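Local coordinates for protein fiber (Human adenovirus 35, PDB 2QLK) that forms the trimeric head (knob) of the adenovirus fibre, the capsid protein that attaches the virus to its host-cell receptor CD46, at residues A[81-86]-A[180-185]; A[140-145]-A[163-168]. All coordinates share one frame; numbering follows the deposited sequence.

Contact 1 (A[81-86]-A[180-185]); sequences NIQLRL and QFEWNL
The side-chain amides of Q83 and Q180 lie stacked, their planes 18° apart, with Q83 CD 3.3 Å from Q180 NE2. Beyond this stack the Q83 amide is also nearly coplanar in orientation with the carboxylate of E182. Q83 NE2 reaches E182 OE1 at 2.8 Å, arriving almost in line with the C-O bond, although the N-H···O angle is only 137°. Both glutamines and E182 send CG anti to the backbone N (chi1 about -174°) and run on extended, which lets their polar ends lean together over the groove between the strands. The alkyl part of R85 lies alongside Q180, CG 3.2 Å from NE2, while its guanidinium turns away to a salt bridge with D100. The opposite face of the sheet is apolar. At the edge of the W183 ring sits the carbonyl O of I82, and L84 CD2 approaches CZ3 obliquely at 3.7 Å; the F181 ring has L86 CG at its edge.

Here strand 79-88, outermost within the chain in an antiparallel four-stranded sheet, pairs with 177-186, part of the beta-sandwich of the knob. It is an example of how strand alternation sorts a polar from an apolar face: N81, Q83, R85, Q180, E182 and N184 on one, I82, L84, F181 and W183 on the other, turned to the second sheet, where L64 meets I82, L84 and W183. I82 with W183 and L84 with F181 are the hydrogen-bonded pairs, each closed by two N-H···O bonds, among them F181 N to L84 O at 2.7 Å. Between them, at the non-hydrogen-bonded pair, Q83 CA points its hydrogen at F181 O across 3.3 Å.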
loop_
_atom_site.group_PDB
_atom_site.type_symbol
_atom_site.label_atom_id
_atom_site.label_comp_id
_atom_site.label_asym_id
_atom_site.label_seq_id
_atom_site.Cartn_x
_atom_site.Cartn_y
_atom_site.Cartn_z
ATOM N N ASN A 81 -18.380 13.402 -4.324
ATOM C CA ASN A 81 -17.176 13.798 -3.632
ATOM C C ASN A 81 -17.493 13.837 -2.149
ATOM O O ASN A 81 -18.541 14.338 -1.726
ATOM C CB ASN A 81 -16.721 15.177 -4.099
ATOM C CG ASN A 81 -15.464 15.632 -3.400
ATOM O OD1 ASN A 81 -14.359 15.197 -3.733
ATOM N ND2 ASN A 81 -15.624 16.502 -2.407
ATOM N N ILE A 82 -16.594 13.272 -1.365
ATOM C CA ILE A 82 -16.741 13.224 0.063
ATOM C C ILE A 82 -15.421 13.718 0.603
ATOM O O ILE A 82 -14.354 13.296 0.141
ATOM C CB ILE A 82 -16.987 11.810 0.519
ATOM C CG1 ILE A 82 -18.347 11.347 -0.032
ATOM C CG2 ILE A 82 -16.842 11.725 2.048
ATOM C CD1 ILE A 82 -18.679 9.892 0.242
ATOM N N GLN A 83 -15.491 14.634 1.556
ATOM C CA GLN A 83 -14.295 15.192 2.160
ATOM C C GLN A 83 -14.402 15.135 3.670
ATOM O O GLN A 83 -15.448 15.415 4.242
ATOM C CB GLN A 83 -14.112 16.642 1.724
ATOM C CG GLN A 83 -12.790 17.239 2.194
ATOM C CD GLN A 83 -12.650 18.709 1.839
ATOM O OE1 GLN A 83 -13.201 19.577 2.520
ATOM N NE2 GLN A 83 -11.911 18.993 0.758
ATOM N N LEU A 84 -13.314 14.770 4.325
ATOM C CA LEU A 84 -13.318 14.690 5.778
ATOM C C LEU A 84 -12.033 15.352 6.229
ATOM O O LEU A 84 -10.937 14.901 5.882
ATOM C CB LEU A 84 -13.363 13.224 6.229
ATOM C CG LEU A 84 -14.599 12.541 6.844
ATOM C CD1 LEU A 84 -15.859 13.436 6.821
ATOM C CD2 LEU A 84 -14.836 11.229 6.128
ATOM N N ARG A 85 -12.162 16.425 6.995
ATOM C CA ARG A 85 -10.996 17.149 7.490
ATOM C C ARG A 85 -10.740 16.929 8.975
ATOM O O ARG A 85 -11.648 17.061 9.807
ATOM C CB ARG A 85 -11.171 18.639 7.261
ATOM C CG ARG A 85 -11.460 19.046 5.827
ATOM C CD ARG A 85 -12.080 20.442 5.825
ATOM N NE ARG A 85 -13.265 20.472 6.686
ATOM C CZ ARG A 85 -13.741 21.556 7.296
ATOM N NH1 ARG A 85 -13.138 22.734 7.154
ATOM N NH2 ARG A 85 -14.819 21.456 8.069
ATOM N N LEU A 86 -9.498 16.595 9.310
ATOM C CA LEU A 86 -9.111 16.408 10.688
ATOM C C LEU A 86 -8.109 17.504 11.033
ATOM O O LEU A 86 -7.116 17.676 10.333
ATOM C CB LEU A 86 -8.456 15.050 10.904
ATOM C CG LEU A 86 -9.150 13.756 10.472
ATOM C CD1 LEU A 86 -8.761 12.633 11.441
ATOM C CD2 LEU A 86 -10.621 13.932 10.448
ATOM N N GLN A 180 -6.553 15.637 5.809
ATOM C CA GLN A 180 -7.791 15.739 5.058
ATOM C C GLN A 180 -7.931 14.548 4.113
ATOM O O GLN A 180 -7.014 14.262 3.344
ATOM C CB GLN A 180 -7.822 17.013 4.223
ATOM C CG GLN A 180 -9.154 17.213 3.519
ATOM C CD GLN A 180 -9.193 18.474 2.658
ATOM O OE1 GLN A 180 -8.741 18.481 1.510
ATOM N NE2 GLN A 180 -9.735 19.543 3.216
ATOM N N PHE A 181 -9.082 13.877 4.159
ATOM C CA PHE A 181 -9.318 12.716 3.296
ATOM C C PHE A 181 -10.346 13.128 2.281
ATOM O O PHE A 181 -11.319 13.802 2.620
ATOM C CB PHE A 181 -9.912 11.539 4.101
ATOM C CG PHE A 181 -8.981 10.951 5.131
ATOM C CD1 PHE A 181 -7.986 10.031 4.758
ATOM C CD2 PHE A 181 -9.072 11.336 6.460
ATOM C CE1 PHE A 181 -7.088 9.512 5.715
ATOM C CE2 PHE A 181 -8.181 10.825 7.424
ATOM C CZ PHE A 181 -7.185 9.915 7.053
ATOM N N GLU A 182 -10.148 12.737 1.030
ATOM C CA GLU A 182 -11.146 13.030 0.035
ATOM C C GLU A 182 -11.330 11.859 -0.934
ATOM O O GLU A 182 -10.356 11.350 -1.482
ATOM C CB GLU A 182 -10.790 14.309 -0.716
ATOM C CG GLU A 182 -11.882 14.737 -1.667
ATOM C CD GLU A 182 -11.711 16.167 -2.146
ATOM O OE1 GLU A 182 -11.938 17.094 -1.334
ATOM O OE2 GLU A 182 -11.341 16.356 -3.331
ATOM N N TRP A 183 -12.573 11.404 -1.093
ATOM C CA TRP A 183 -12.904 10.315 -2.020
ATOM C C TRP A 183 -13.712 10.923 -3.160
ATOM O O TRP A 183 -14.612 11.727 -2.934
ATOM C CB TRP A 183 -13.777 9.254 -1.368
ATOM C CG TRP A 183 -13.100 8.454 -0.305
ATOM C CD1 TRP A 183 -12.530 7.231 -0.445
ATOM C CD2 TRP A 183 -12.963 8.814 1.072
ATOM N NE1 TRP A 183 -12.044 6.783 0.774
ATOM C CE2 TRP A 183 -12.300 7.736 1.723
ATOM C CE3 TRP A 183 -13.339 9.943 1.827
ATOM C CZ2 TRP A 183 -12.006 7.752 3.096
ATOM C CZ3 TRP A 183 -13.052 9.955 3.191
ATOM C CH2 TRP A 183 -12.389 8.864 3.812
ATOM N N ASN A 184 -13.416 10.504 -4.377
ATOM C CA ASN A 184 -14.096 11.029 -5.530
ATOM C C ASN A 184 -14.553 9.904 -6.453
ATOM O O ASN A 184 -13.770 9.037 -6.861
ATOM C CB ASN A 184 -13.167 11.964 -6.290
ATOM C CG ASN A 184 -13.836 12.587 -7.498
ATOM O OD1 ASN A 184 -14.637 13.526 -7.372
ATOM N ND2 ASN A 184 -13.530 12.061 -8.679
ATOM N N LEU A 185 -15.833 9.924 -6.772
ATOM C CA LEU A 185 -16.401 8.950 -7.686
ATOM C C LEU A 185 -16.622 9.674 -9.026
ATOM O O LEU A 185 -17.279 10.710 -9.081
ATOM C CB LEU A 185 -17.749 8.439 -7.180
ATOM C CG LEU A 185 -18.484 7.695 -8.323
ATOM C CD1 LEU A 185 -17.813 6.324 -8.619
ATOM C CD2 LEU A 185 -19.941 7.521 -7.967
#

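Contact 2 (A[140-145]-A[163-168]); sequences ENYIHG and SIMLNS
N141 ND2 donates to the backbone O of L166 at 2.7 Å. The approach runs close to the C=O line of L166, with the oxygen lying off the N141 amide plane, and the hydrogen bond is bent (137° at the hydrogen). The same nitrogen lies 3.5 Å from S168 CB and makes a weak hydrogen bond to P131 O. With CG placed anti to the carbonyl carbon (chi1 -86°), the short side chain is swung across to the other strand's end. Main-chain O of N141 receives L166 N at 2.9 Å, so backbone and side chain of one residue both hold L166.

Further along, M165 runs alongside the phenol of Y142, its CG 3.4 Å from Y142 CE1 and its SD 3.4 Å from Y142 OH. The sulfur stands 4.5 Å from the ring centroid, 49° off the normal: an oblique Met-aromatic contact. The phenol hydroxyl of Y142 is hydrogen-bonded to D138, whose other carboxylate oxygen bonds S168 OG. Across the sheet from this pair, I143 and I164 meet CB to CB at 4.0 Å, in the one hydrogen-bonded bridge of the contact, and both pack on F203 of the other sheet.

These strands form a beta hairpin, and 142-150 is the outermost strand of its sheet within the chain. It faces another subunit: Y142 packs on M150 and I143 on F204 of that neighbour. The chemistry thus illustrates a segregation common in hairpins: polar bonds of N141, and of D138 to Y142 and S168, gather at the open end, whereas Y142 and I143 take part both in the hairpin and in packing against the neighbouring subunit, and I164 turns to the other sheet.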
loop_
_atom_site.group_PDB
_atom_site.type_symbol
_atom_site.label_atom_id
_atom_site.label_comp_id
_atom_site.label_asym_id
_atom_site.label_seq_id
_atom_site.Cartn_x
_atom_site.Cartn_y
_atom_site.Cartn_z
ATOM N N GLU A 140 3.912 18.010 -2.631
ATOM C CA GLU A 140 4.475 16.946 -1.804
ATOM C C GLU A 140 3.682 16.798 -0.506
ATOM O O GLU A 140 4.108 16.117 0.428
ATOM C CB GLU A 140 5.963 17.197 -1.500
ATOM C CG GLU A 140 6.270 18.219 -0.413
ATOM C CD GLU A 140 6.015 19.644 -0.849
ATOM O OE1 GLU A 140 6.485 20.019 -1.947
ATOM O OE2 GLU A 140 5.358 20.390 -0.088
ATOM N N ASN A 141 2.524 17.449 -0.465
ATOM C CA ASN A 141 1.635 17.395 0.682
ATOM C C ASN A 141 0.433 16.499 0.391
ATOM O O ASN A 141 -0.536 16.461 1.154
ATOM C CB ASN A 141 1.176 18.798 1.049
ATOM C CG ASN A 141 2.148 19.491 1.971
ATOM O OD1 ASN A 141 3.325 19.648 1.645
ATOM N ND2 ASN A 141 1.666 19.902 3.135
ATOM N N TYR A 142 0.498 15.773 -0.720
ATOM C CA TYR A 142 -0.588 14.876 -1.087
ATOM C C TYR A 142 -0.176 13.420 -1.255
ATOM O O TYR A 142 0.948 13.118 -1.702
ATOM C CB TYR A 142 -1.219 15.324 -2.407
ATOM C CG TYR A 142 -2.031 16.603 -2.340
ATOM C CD1 TYR A 142 -3.322 16.609 -1.808
ATOM C CD2 TYR A 142 -1.513 17.805 -2.824
ATOM C CE1 TYR A 142 -4.081 17.792 -1.765
ATOM C CE2 TYR A 142 -2.254 18.981 -2.786
ATOM C CZ TYR A 142 -3.538 18.971 -2.260
ATOM O OH TYR A 142 -4.281 20.137 -2.254
ATOM N N ILE A 143 -1.087 12.536 -0.853
ATOM C CA ILE A 143 -0.966 11.108 -1.085
ATOM C C ILE A 143 -2.189 10.853 -1.992
ATOM O O ILE A 143 -3.313 11.354 -1.721
ATOM C CB ILE A 143 -1.089 10.270 0.203
ATOM C CG1 ILE A 143 0.166 10.488 1.067
ATOM C CG2 ILE A 143 -1.241 8.765 -0.143
ATOM C CD1 ILE A 143 0.117 9.806 2.436
ATOM N N HIS A 144 -1.982 10.135 -3.095
ATOM C CA HIS A 144 -3.097 9.843 -4.017
ATOM C C HIS A 144 -3.123 8.356 -4.257
ATOM O O HIS A 144 -2.075 7.738 -4.430
ATOM C CB HIS A 144 -2.922 10.532 -5.368
ATOM C CG HIS A 144 -2.737 12.007 -5.278
ATOM N ND1 HIS A 144 -1.504 12.610 -5.421
ATOM C CD2 HIS A 144 -3.624 13.004 -5.057
ATOM C CE1 HIS A 144 -1.642 13.917 -5.292
ATOM N NE2 HIS A 144 -2.918 14.184 -5.069
ATOM N N GLY A 145 -4.322 7.790 -4.298
ATOM C CA GLY A 145 -4.467 6.380 -4.498
ATOM C C GLY A 145 -5.857 6.084 -4.984
ATOM O O GLY A 145 -6.649 6.997 -5.288
ATOM N N SER A 163 -7.528 10.954 -2.062
ATOM C CA SER A 163 -6.435 11.861 -1.820
ATOM C C SER A 163 -6.351 12.194 -0.349
ATOM O O SER A 163 -7.364 12.417 0.322
ATOM C CB SER A 163 -6.631 13.166 -2.587
ATOM O OG SER A 163 -6.350 12.994 -3.964
ATOM N N ILE A 164 -5.134 12.199 0.162
ATOM C CA ILE A 164 -4.941 12.560 1.543
ATOM C C ILE A 164 -4.018 13.754 1.524
ATOM O O ILE A 164 -2.954 13.717 0.920
ATOM C CB ILE A 164 -4.309 11.425 2.326
ATOM C CG1 ILE A 164 -5.194 10.180 2.199
ATOM C CG2 ILE A 164 -4.087 11.877 3.777
ATOM C CD1 ILE A 164 -4.719 8.990 3.029
ATOM N N MET A 165 -4.451 14.842 2.146
ATOM C CA MET A 165 -3.630 16.042 2.175
ATOM C C MET A 165 -3.138 16.248 3.585
ATOM O O MET A 165 -3.932 16.263 4.548
ATOM C CB MET A 165 -4.443 17.248 1.711
ATOM C CG MET A 165 -3.605 18.504 1.538
ATOM S SD MET A 165 -4.599 19.963 1.172
ATOM C CE MET A 165 -4.458 20.880 2.752
ATOM N N LEU A 166 -1.821 16.390 3.726
ATOM C CA LEU A 166 -1.233 16.553 5.046
ATOM C C LEU A 166 -0.920 18.006 5.369
ATOM O O LEU A 166 -0.306 18.706 4.564
ATOM C CB LEU A 166 0.038 15.691 5.161
ATOM C CG LEU A 166 -0.183 14.206 4.815
ATOM C CD1 LEU A 166 1.159 13.562 4.555
ATOM C CD2 LEU A 166 -0.972 13.478 5.925
ATOM N N ASN A 167 -1.363 18.461 6.544
ATOM C CA ASN A 167 -1.114 19.842 6.975
ATOM C C ASN A 167 -1.472 20.832 5.856
ATOM O O ASN A 167 -2.623 20.910 5.435
ATOM C CB ASN A 167 0.361 19.997 7.404
ATOM C CG ASN A 167 0.728 19.085 8.564
ATOM O OD1 ASN A 167 -0.140 18.679 9.350
ATOM N ND2 ASN A 167 2.009 18.754 8.684
ATOM N N SER A 168 -0.504 21.594 5.369
ATOM C CA SER A 168 -0.775 22.550 4.282
ATOM C C SER A 168 -1.733 23.720 4.591
ATOM O O SER A 168 -1.303 24.877 4.641
ATOM C CB SER A 168 -1.296 21.813 3.048
ATOM O OG SER A 168 -1.775 22.732 2.079
#

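Overall arrangement
Both contacts belong to one four-stranded antiparallel sheet, in the order 79-88, 177-186, 157-166, 142-150, so that each takes an outer pair and the two inner strands join them. Their centres are about 11 Å apart. Probable backbone hydrogen bonds make the seam. In one, M165 N meets Q180 O at 2.9 Å. In the other, E182 N meets S163 O, also at 2.9 Å. F181 CE1 adds packing at 3.6 Å from I164 CD1. Contact 1 touches no other chain of the assembly, whereas contact 2 borders a second subunit. A glycerol, probably from crystallisation, lies about 5 Å from the side chain of I143. Along the sequence, the hairpin of contact 2 falls between the two segments of contact 1.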